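Local coordinates for protein serpin-ZX (PDB 3LE2) that inhibits target proteases such as metacaspase-9 and RD21A by offering its reactive center loop for cleavage and trapping the enzyme covalently, limiting programmed cell death in Arabidopsis, at residues His22-Phe35 / Phe284-Leu297. Residues are numbered along the deposited sequence; the frame is centred on the assembly and turned at random.
Sequences HVITTVSQNSNVIF and FSFGFDASNVLKGL
F286, F284 and F288 project from one side of strand 284-289 onto the end of helix 5-25, the loop after it and strand 33-35. F286 is central: V33 CA lies over one face toward the rim, and V27 CG1 meets the edge, 3.9 Å from F286 CE1. V23 CG1 is 4.0 Å from F286 CZ. With CG anti to the backbone N (chi1 -179°), the F286 ring reaches between helix end and strand 33-35; I34 CG2 packs against F286 CB at 3.6 Å, the two side chains antiparallel alongside each other. N32 CB sits over the centre of the F284 ring in a CH-pi contact, 3.6 Å from the centroid, its amide tilted 32° from the ring; V33 O lies at that ring's edge. F35 CB abuts the F288 edge, and V23 CG2 touches F288 CE2. V293 CG1 meets T26 CG2 at 3.8 Å, and L297 CD2 lies over one H22 ring face in a CH-pi contact, 3.5 Å from the centroid. N32 is fixed by OD1 accepting from V389 N and ND2 donating to D390 O; D289 OD1 accepts the capping bond from S291 N at the turn into helix 291-296. Thus the aromatic side of a serpin sheet A strand, paired with 326-335, packs on helix 5-25 and sheet B strand 33-35, paired with 382-388; segments 33-35 and 284-289 meet at 69°.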
ATOM      1  N   HIS A  22      -5.961  11.865  -1.909  1.00 32.40           N
ATOM      2  CA  HIS A  22      -7.426  11.829  -1.902  1.00 31.83           C
ATOM      3  C   HIS A  22      -8.000  10.962  -0.780  1.00 28.76           C
ATOM      4  O   HIS A  22      -9.021  11.307  -0.215  1.00 32.19           O
ATOM      5  CB  HIS A  22      -7.980  11.382  -3.255  1.00 27.79           C
ATOM      6  CG  HIS A  22      -7.812  12.401  -4.339  1.00 39.54           C
ATOM      7  ND1 HIS A  22      -8.857  12.817  -5.139  1.00 40.76           N
ATOM      8  CD2 HIS A  22      -6.723  13.094  -4.752  1.00 36.34           C
ATOM      9  CE1 HIS A  22      -8.415  13.717  -6.003  1.00 41.88           C
ATOM     10  NE2 HIS A  22      -7.124  13.905  -5.788  1.00 31.40           N
ATOM     11  N   VAL A  23      -7.363   9.837  -0.472  1.00 29.42           N
ATOM     12  CA  VAL A  23      -7.814   9.024   0.656  1.00 28.08           C
ATOM     13  C   VAL A  23      -7.701   9.819   1.953  1.00 31.28           C
ATOM     14  O   VAL A  23      -8.646   9.891   2.736  1.00 31.30           O
ATOM     15  CB  VAL A  23      -7.019   7.725   0.804  1.00 31.52           C
ATOM     16  CG1 VAL A  23      -7.389   7.025   2.119  1.00 25.63           C
ATOM     17  CG2 VAL A  23      -7.240   6.813  -0.403  1.00 25.52           C
ATOM     18  N   ILE A  24      -6.550  10.440   2.167  1.00 31.10           N
ATOM     19  CA  ILE A  24      -6.352  11.259   3.352  1.00 27.42           C
ATOM     20  C   ILE A  24      -7.401  12.362   3.478  1.00 28.88           C
ATOM     21  O   ILE A  24      -7.777  12.748   4.585  1.00 34.55           O
ATOM     22  CB  ILE A  24      -4.924  11.843   3.388  1.00 28.27           C
ATOM     23  CG1 ILE A  24      -3.920  10.695   3.535  1.00 29.36           C
ATOM     24  CG2 ILE A  24      -4.764  12.838   4.542  1.00 26.69           C
ATOM     25  CD1 ILE A  24      -2.483  11.068   3.234  1.00 29.05           C
ATOM     26  N   THR A  25      -7.880  12.870   2.351  1.00 33.92           N
ATOM     27  CA  THR A  25      -8.885  13.932   2.371  1.00 36.35           C
ATOM     28  C   THR A  25     -10.202  13.442   2.986  1.00 33.81           C
ATOM     29  O   THR A  25     -10.933  14.218   3.582  1.00 35.05           O
ATOM     30  CB  THR A  25      -9.130  14.518   0.956  1.00 37.48           C
ATOM     31  OG1 THR A  25      -7.980  15.262   0.546  1.00 46.27           O
ATOM     32  CG2 THR A  25     -10.318  15.452   0.949  1.00 40.32           C
ATOM     33  N   THR A  26     -10.468  12.143   2.863  1.00 29.46           N
ATOM     34  CA  THR A  26     -11.721  11.547   3.335  1.00 35.49           C
ATOM     35  C   THR A  26     -11.700  11.113   4.804  1.00 33.81           C
ATOM     36  O   THR A  26     -12.709  10.642   5.320  1.00 34.74           O
ATOM     37  CB  THR A  26     -12.117  10.290   2.500  1.00 34.17           C
ATOM     38  OG1 THR A  26     -11.244   9.209   2.832  1.00 35.00           O
ATOM     39  CG2 THR A  26     -12.039  10.559   0.985  1.00 37.60           C
ATOM     40  N   VAL A  27     -10.557  11.225   5.476  1.00 31.54           N
ATOM     41  CA  VAL A  27     -10.519  10.838   6.885  1.00 32.42           C
ATOM     42  C   VAL A  27     -10.326  12.062   7.766  1.00 33.34           C
ATOM     43  O   VAL A  27     -10.015  13.145   7.269  1.00 32.37           O
ATOM     44  CB  VAL A  27      -9.460   9.752   7.183  1.00 27.91           C
ATOM     45  CG1 VAL A  27      -9.749   8.493   6.366  1.00 29.96           C
ATOM     46  CG2 VAL A  27      -8.050  10.274   6.928  1.00 25.93           C
ATOM     47  N   SER A  28     -10.544  11.899   9.065  1.00 24.67           N
ATOM     48  CA  SER A  28     -10.391  13.013   9.991  1.00 33.32           C
ATOM     49  C   SER A  28      -8.928  13.439  10.139  1.00 31.09           C
ATOM     50  O   SER A  28      -8.003  12.681   9.832  1.00 34.10           O
ATOM     51  CB  SER A  28     -10.950  12.647  11.368  1.00 26.43           C
ATOM     52  OG  SER A  28     -10.053  11.780  12.016  1.00 24.51           O
ATOM     53  N   GLN A  29      -8.736  14.648  10.652  1.00 36.38           N
ATOM     54  CA  GLN A  29      -7.415  15.241  10.800  1.00 37.00           C
ATOM     55  C   GLN A  29      -6.384  14.293  11.403  1.00 34.29           C
ATOM     56  O   GLN A  29      -5.249  14.196  10.924  1.00 33.96           O
ATOM     57  CB  GLN A  29      -7.501  16.493  11.671  1.00 30.90           C
ATOM     58  CG  GLN A  29      -6.183  17.203  11.802  1.00 30.68           C
ATOM     59  CD  GLN A  29      -6.315  18.517  12.523  1.00 47.95           C
ATOM     60  OE1 GLN A  29      -6.869  18.580  13.621  1.00 50.99           O
ATOM     61  NE2 GLN A  29      -5.806  19.582  11.914  1.00 42.80           N
ATOM     62  N   ASN A  30      -6.782  13.607  12.463  1.00 31.16           N
ATOM     63  CA  ASN A  30      -5.865  12.780  13.230  1.00 30.67           C
ATOM     64  C   ASN A  30      -6.001  11.289  12.940  1.00 24.36           C
ATOM     65  O   ASN A  30      -5.614  10.466  13.758  1.00 27.66           O
ATOM     66  CB  ASN A  30      -6.041  13.053  14.730  1.00 24.71           C
ATOM     67  CG  ASN A  30      -5.743  14.509  15.106  1.00 42.06           C
ATOM     68  OD1 ASN A  30      -6.345  15.062  16.031  1.00 46.58           O
ATOM     69  ND2 ASN A  30      -4.817  15.135  14.381  1.00 35.63           N
ATOM     70  N   SER A  31      -6.535  10.949  11.768  1.00 25.06           N
ATOM     71  CA  SER A  31      -6.704   9.545  11.372  1.00 30.43           C
ATOM     72  C   SER A  31      -5.504   9.019  10.599  1.00 24.28           C
ATOM     73  O   SER A  31      -5.210   9.499   9.515  1.00 31.51           O
ATOM     74  CB  SER A  31      -7.956   9.359  10.498  1.00 25.60           C
ATOM     75  OG  SER A  31      -9.149   9.652  11.206  1.00 34.52           O
ATOM     76  N   ASN A  32      -4.837   8.008  11.143  1.00 25.01           N
ATOM     77  CA  ASN A  32      -3.771   7.329  10.431  1.00 29.78           C
ATOM     78  C   ASN A  32      -4.326   6.680   9.173  1.00 34.99           C
ATOM     79  O   ASN A  32      -5.502   6.305   9.142  1.00 32.69           O
ATOM     80  CB  ASN A  32      -3.138   6.269  11.329  1.00 26.55           C
ATOM     81  CG  ASN A  32      -2.376   6.870  12.481  1.00 30.13           C
ATOM     82  OD1 ASN A  32      -1.836   7.971  12.370  1.00 28.55           O
ATOM     83  ND2 ASN A  32      -2.331   6.158  13.601  1.00 31.61           N
ATOM     84  N   VAL A  33      -3.483   6.554   8.149  1.00 26.02           N
ATOM     85  CA  VAL A  33      -3.849   5.871   6.913  1.00 26.71           C
ATOM     86  C   VAL A  33      -2.766   4.855   6.521  1.00 32.21           C
ATOM     87  O   VAL A  33      -1.578   5.123   6.679  1.00 28.30           O
ATOM     88  CB  VAL A  33      -3.986   6.867   5.735  1.00 23.59           C
ATOM     89  CG1 VAL A  33      -4.231   6.109   4.423  1.00 21.76           C
ATOM     90  CG2 VAL A  33      -5.072   7.874   5.991  1.00 20.74           C
ATOM     91  N   ILE A  34      -3.173   3.694   6.015  1.00 28.54           N
ATOM     92  CA  ILE A  34      -2.244   2.778   5.339  1.00 22.43           C
ATOM     93  C   ILE A  34      -3.053   2.044   4.276  1.00 25.99           C
ATOM     94  O   ILE A  34      -4.168   1.623   4.552  1.00 24.93           O
ATOM     95  CB  ILE A  34      -1.591   1.759   6.303  1.00 26.17           C
ATOM     96  CG1 ILE A  34      -0.485   0.970   5.600  1.00 29.30           C
ATOM     97  CG2 ILE A  34      -2.629   0.802   6.886  1.00 28.18           C
ATOM     98  CD1 ILE A  34       0.759   1.793   5.283  1.00 25.45           C
ATOM     99  N   PHE A  35      -2.520   1.925   3.057  1.00 30.40           N
ATOM    100  CA  PHE A  35      -3.194   1.145   2.016  1.00 26.03           C
ATOM    101  C   PHE A  35      -2.201   0.664   0.968  1.00 28.08           C
ATOM    102  O   PHE A  35      -1.119   1.204   0.858  1.00 28.34           O
ATOM    103  CB  PHE A  35      -4.304   1.964   1.351  1.00 25.05           C
ATOM    104  CG  PHE A  35      -3.798   2.987   0.365  1.00 22.44           C
ATOM    105  CD1 PHE A  35      -3.339   4.218   0.801  1.00 24.52           C
ATOM    106  CD2 PHE A  35      -3.792   2.714  -0.990  1.00 21.64           C
ATOM    107  CE1 PHE A  35      -2.865   5.179  -0.107  1.00 26.34           C
ATOM    108  CE2 PHE A  35      -3.322   3.654  -1.908  1.00 32.24           C
ATOM    109  CZ  PHE A  35      -2.855   4.892  -1.467  1.00 31.06           C
ATOM    110  N   PHE A 284      -1.293  -0.199  13.406  1.00 28.42           N
ATOM    111  CA  PHE A 284      -2.685   0.018  13.061  1.00 25.99           C
ATOM    112  C   PHE A 284      -3.101  -0.640  11.755  1.00 32.34           C
ATOM    113  O   PHE A 284      -2.262  -1.020  10.936  1.00 40.25           O
ATOM    114  CB  PHE A 284      -3.017   1.513  13.034  1.00 25.57           C
ATOM    115  CG  PHE A 284      -2.287   2.279  11.965  1.00 35.48           C
ATOM    116  CD1 PHE A 284      -1.052   2.854  12.228  1.00 26.54           C
ATOM    117  CD2 PHE A 284      -2.843   2.431  10.697  1.00 29.57           C
ATOM    118  CE1 PHE A 284      -0.379   3.578  11.237  1.00 38.12           C
ATOM    119  CE2 PHE A 284      -2.172   3.140   9.702  1.00 29.24           C
ATOM    120  CZ  PHE A 284      -0.945   3.722   9.972  1.00 27.32           C
ATOM    121  N   SER A 285      -4.407  -0.779  11.573  1.00 25.87           N
ATOM    122  CA  SER A 285      -4.942  -1.264  10.320  1.00 30.72           C
ATOM    123  C   SER A 285      -5.822  -0.167   9.728  1.00 34.10           C
ATOM    124  O   SER A 285      -6.176   0.800  10.402  1.00 25.61           O
ATOM    125  CB  SER A 285      -5.748  -2.541  10.540  1.00 33.98           C
ATOM    126  OG  SER A 285      -6.954  -2.244  11.224  1.00 36.08           O
ATOM    127  N   PHE A 286      -6.173  -0.313   8.461  1.00 27.69           N
ATOM    128  CA  PHE A 286      -6.963   0.706   7.805  1.00 28.59           C
ATOM    129  C   PHE A 286      -7.701   0.079   6.642  1.00 28.50           C
ATOM    130  O   PHE A 286      -7.146  -0.732   5.904  1.00 23.78           O
ATOM    131  CB  PHE A 286      -6.084   1.876   7.336  1.00 23.96           C
ATOM    132  CG  PHE A 286      -6.860   2.970   6.666  1.00 26.90           C
ATOM    133  CD1 PHE A 286      -7.396   4.005   7.407  1.00 23.83           C
ATOM    134  CD2 PHE A 286      -7.085   2.938   5.293  1.00 25.01           C
ATOM    135  CE1 PHE A 286      -8.135   4.996   6.792  1.00 32.23           C
ATOM    136  CE2 PHE A 286      -7.820   3.922   4.670  1.00 22.64           C
ATOM    137  CZ  PHE A 286      -8.344   4.958   5.412  1.00 26.67           C
ATOM    138  N   GLY A 287      -8.964   0.437   6.496  1.00 23.97           N
ATOM    139  CA  GLY A 287      -9.776  -0.145   5.453  1.00 25.28           C
ATOM    140  C   GLY A 287     -10.683   0.901   4.854  1.00 28.62           C
ATOM    141  O   GLY A 287     -11.099   1.867   5.522  1.00 20.96           O
ATOM    142  N   PHE A 288     -11.003   0.716   3.581  1.00 25.07           N
ATOM    143  CA  PHE A 288     -11.892   1.650   2.929  1.00 24.28           C
ATOM    144  C   PHE A 288     -12.448   1.040   1.670  1.00 24.38           C
ATOM    145  O   PHE A 288     -11.922   0.043   1.158  1.00 24.39           O
ATOM    146  CB  PHE A 288     -11.185   2.994   2.672  1.00 29.89           C
ATOM    147  CG  PHE A 288     -10.148   2.963   1.566  1.00 25.32           C
ATOM    148  CD1 PHE A 288      -8.924   2.333   1.743  1.00 29.49           C
ATOM    149  CD2 PHE A 288     -10.395   3.596   0.354  1.00 29.03           C
ATOM    150  CE1 PHE A 288      -7.962   2.318   0.723  1.00 24.62           C
ATOM    151  CE2 PHE A 288      -9.445   3.587  -0.669  1.00 27.35           C
ATOM    152  CZ  PHE A 288      -8.227   2.942  -0.485  1.00 28.52           C
ATOM    153  N   ASP A 289     -13.541   1.623   1.200  1.00 30.59           N
ATOM    154  CA  ASP A 289     -14.099   1.302  -0.102  1.00 33.51           C
ATOM    155  C   ASP A 289     -13.490   2.287  -1.099  1.00 30.50           C
ATOM    156  O   ASP A 289     -13.769   3.485  -1.043  1.00 37.63           O
ATOM    157  CB  ASP A 289     -15.621   1.453  -0.054  1.00 28.81           C
ATOM    158  CG  ASP A 289     -16.285   1.151  -1.393  1.00 33.87           C
ATOM    159  OD1 ASP A 289     -15.569   1.000  -2.412  1.00 28.92           O
ATOM    160  OD2 ASP A 289     -17.534   1.068  -1.420  1.00 33.06           O
ATOM    161  N   ALA A 290     -12.653   1.793  -2.002  1.00 32.30           N
ATOM    162  CA  ALA A 290     -11.902   2.682  -2.906  1.00 34.38           C
ATOM    163  C   ALA A 290     -12.776   3.404  -3.923  1.00 36.46           C
ATOM    164  O   ALA A 290     -12.319   4.329  -4.585  1.00 33.59           O
ATOM    165  CB  ALA A 290     -10.804   1.904  -3.636  1.00 22.95           C
ATOM    166  N   SER A 291     -14.026   2.970  -4.054  1.00 33.13           N
ATOM    167  CA  SER A 291     -14.847   3.373  -5.191  1.00 40.73           C
ATOM    168  C   SER A 291     -14.993   4.897  -5.300  1.00 43.52           C
ATOM    169  O   SER A 291     -14.819   5.471  -6.380  1.00 40.86           O
ATOM    170  CB  SER A 291     -16.209   2.658  -5.177  1.00 31.12           C
ATOM    171  OG  SER A 291     -17.015   3.129  -4.125  1.00 41.47           O
ATOM    172  N   ASN A 292     -15.270   5.550  -4.179  1.00 42.83           N
ATOM    173  CA  ASN A 292     -15.432   6.999  -4.177  1.00 36.45           C
ATOM    174  C   ASN A 292     -14.165   7.821  -4.443  1.00 42.86           C
ATOM    175  O   ASN A 292     -14.208   8.753  -5.243  1.00 42.92           O
ATOM    176  CB  ASN A 292     -16.131   7.478  -2.902  1.00 52.09           C
ATOM    177  CG  ASN A 292     -17.654   7.263  -2.938  1.00 60.80           C
ATOM    178  OD1 ASN A 292     -18.229   6.854  -3.960  1.00 46.46           O
ATOM    179  ND2 ASN A 292     -18.307   7.543  -1.814  1.00 55.73           N
ATOM    180  N   VAL A 293     -13.042   7.507  -3.797  1.00 40.50           N
ATOM    181  CA  VAL A 293     -11.847   8.309  -4.060  1.00 40.04           C
ATOM    182  C   VAL A 293     -11.415   8.155  -5.503  1.00 31.93           C
ATOM    183  O   VAL A 293     -10.914   9.103  -6.093  1.00 35.23           O
ATOM    184  CB  VAL A 293     -10.618   7.993  -3.166  1.00 41.29           C
ATOM    185  CG1 VAL A 293     -10.946   8.176  -1.710  1.00 50.91           C
ATOM    186  CG2 VAL A 293     -10.083   6.611  -3.455  1.00 36.37           C
ATOM    187  N   LEU A 294     -11.601   6.961  -6.064  1.00 31.86           N
ATOM    188  CA  LEU A 294     -11.221   6.725  -7.448  1.00 30.09           C
ATOM    189  C   LEU A 294     -12.077   7.562  -8.394  1.00 41.69           C
ATOM    190  O   LEU A 294     -11.544   8.195  -9.301  1.00 39.48           O
ATOM    191  CB  LEU A 294     -11.292   5.250  -7.806  1.00 27.88           C
ATOM    192  CG  LEU A 294     -10.148   4.393  -7.271  1.00 30.96           C
ATOM    193  CD1 LEU A 294     -10.511   2.931  -7.447  1.00 32.67           C
ATOM    194  CD2 LEU A 294      -8.824   4.713  -7.962  1.00 28.11           C
ATOM    195  N   LYS A 295     -13.394   7.572  -8.178  1.00 39.34           N
ATOM    196  CA  LYS A 295     -14.276   8.468  -8.924  1.00 39.42           C
ATOM    197  C   LYS A 295     -13.776   9.906  -8.825  1.00 39.01           C
ATOM    198  O   LYS A 295     -13.775  10.650  -9.807  1.00 39.54           O
ATOM    199  CB  LYS A 295     -15.720   8.355  -8.422  1.00 38.82           C
ATOM    200  CG  LYS A 295     -16.452   7.169  -9.015  1.00 38.87           C
ATOM    201  CD  LYS A 295     -17.576   6.680  -8.137  1.00 44.13           C
ATOM    202  CE  LYS A 295     -18.682   7.686  -8.027  1.00 43.35           C
ATOM    203  NZ  LYS A 295     -19.831   7.058  -7.315  1.00 60.19           N
ATOM    204  N   GLY A 296     -13.330  10.276  -7.631  1.00 34.63           N
ATOM    205  CA  GLY A 296     -12.747  11.584  -7.398  1.00 39.31           C
ATOM    206  C   GLY A 296     -11.561  11.898  -8.290  1.00 38.33           C
ATOM    207  O   GLY A 296     -11.415  13.029  -8.740  1.00 46.60           O
ATOM    208  N   LEU A 297     -10.704  10.908  -8.537  1.00 37.18           N
ATOM    209  CA  LEU A 297      -9.560  11.080  -9.443  1.00 38.98           C
ATOM    210  C   LEU A 297      -9.973  10.949 -10.899  1.00 43.40           C
ATOM    211  O   LEU A 297      -9.121  10.849 -11.784  1.00 42.60           O
ATOM    212  CB  LEU A 297      -8.468  10.049  -9.150  1.00 37.62           C
ATOM    213  CG  LEU A 297      -7.808  10.172  -7.781  1.00 46.34           C
ATOM    214  CD1 LEU A 297      -7.332   8.820  -7.290  1.00 40.32           C
ATOM    215  CD2 LEU A 297      -6.671  11.172  -7.859  1.00 46.20           C
TER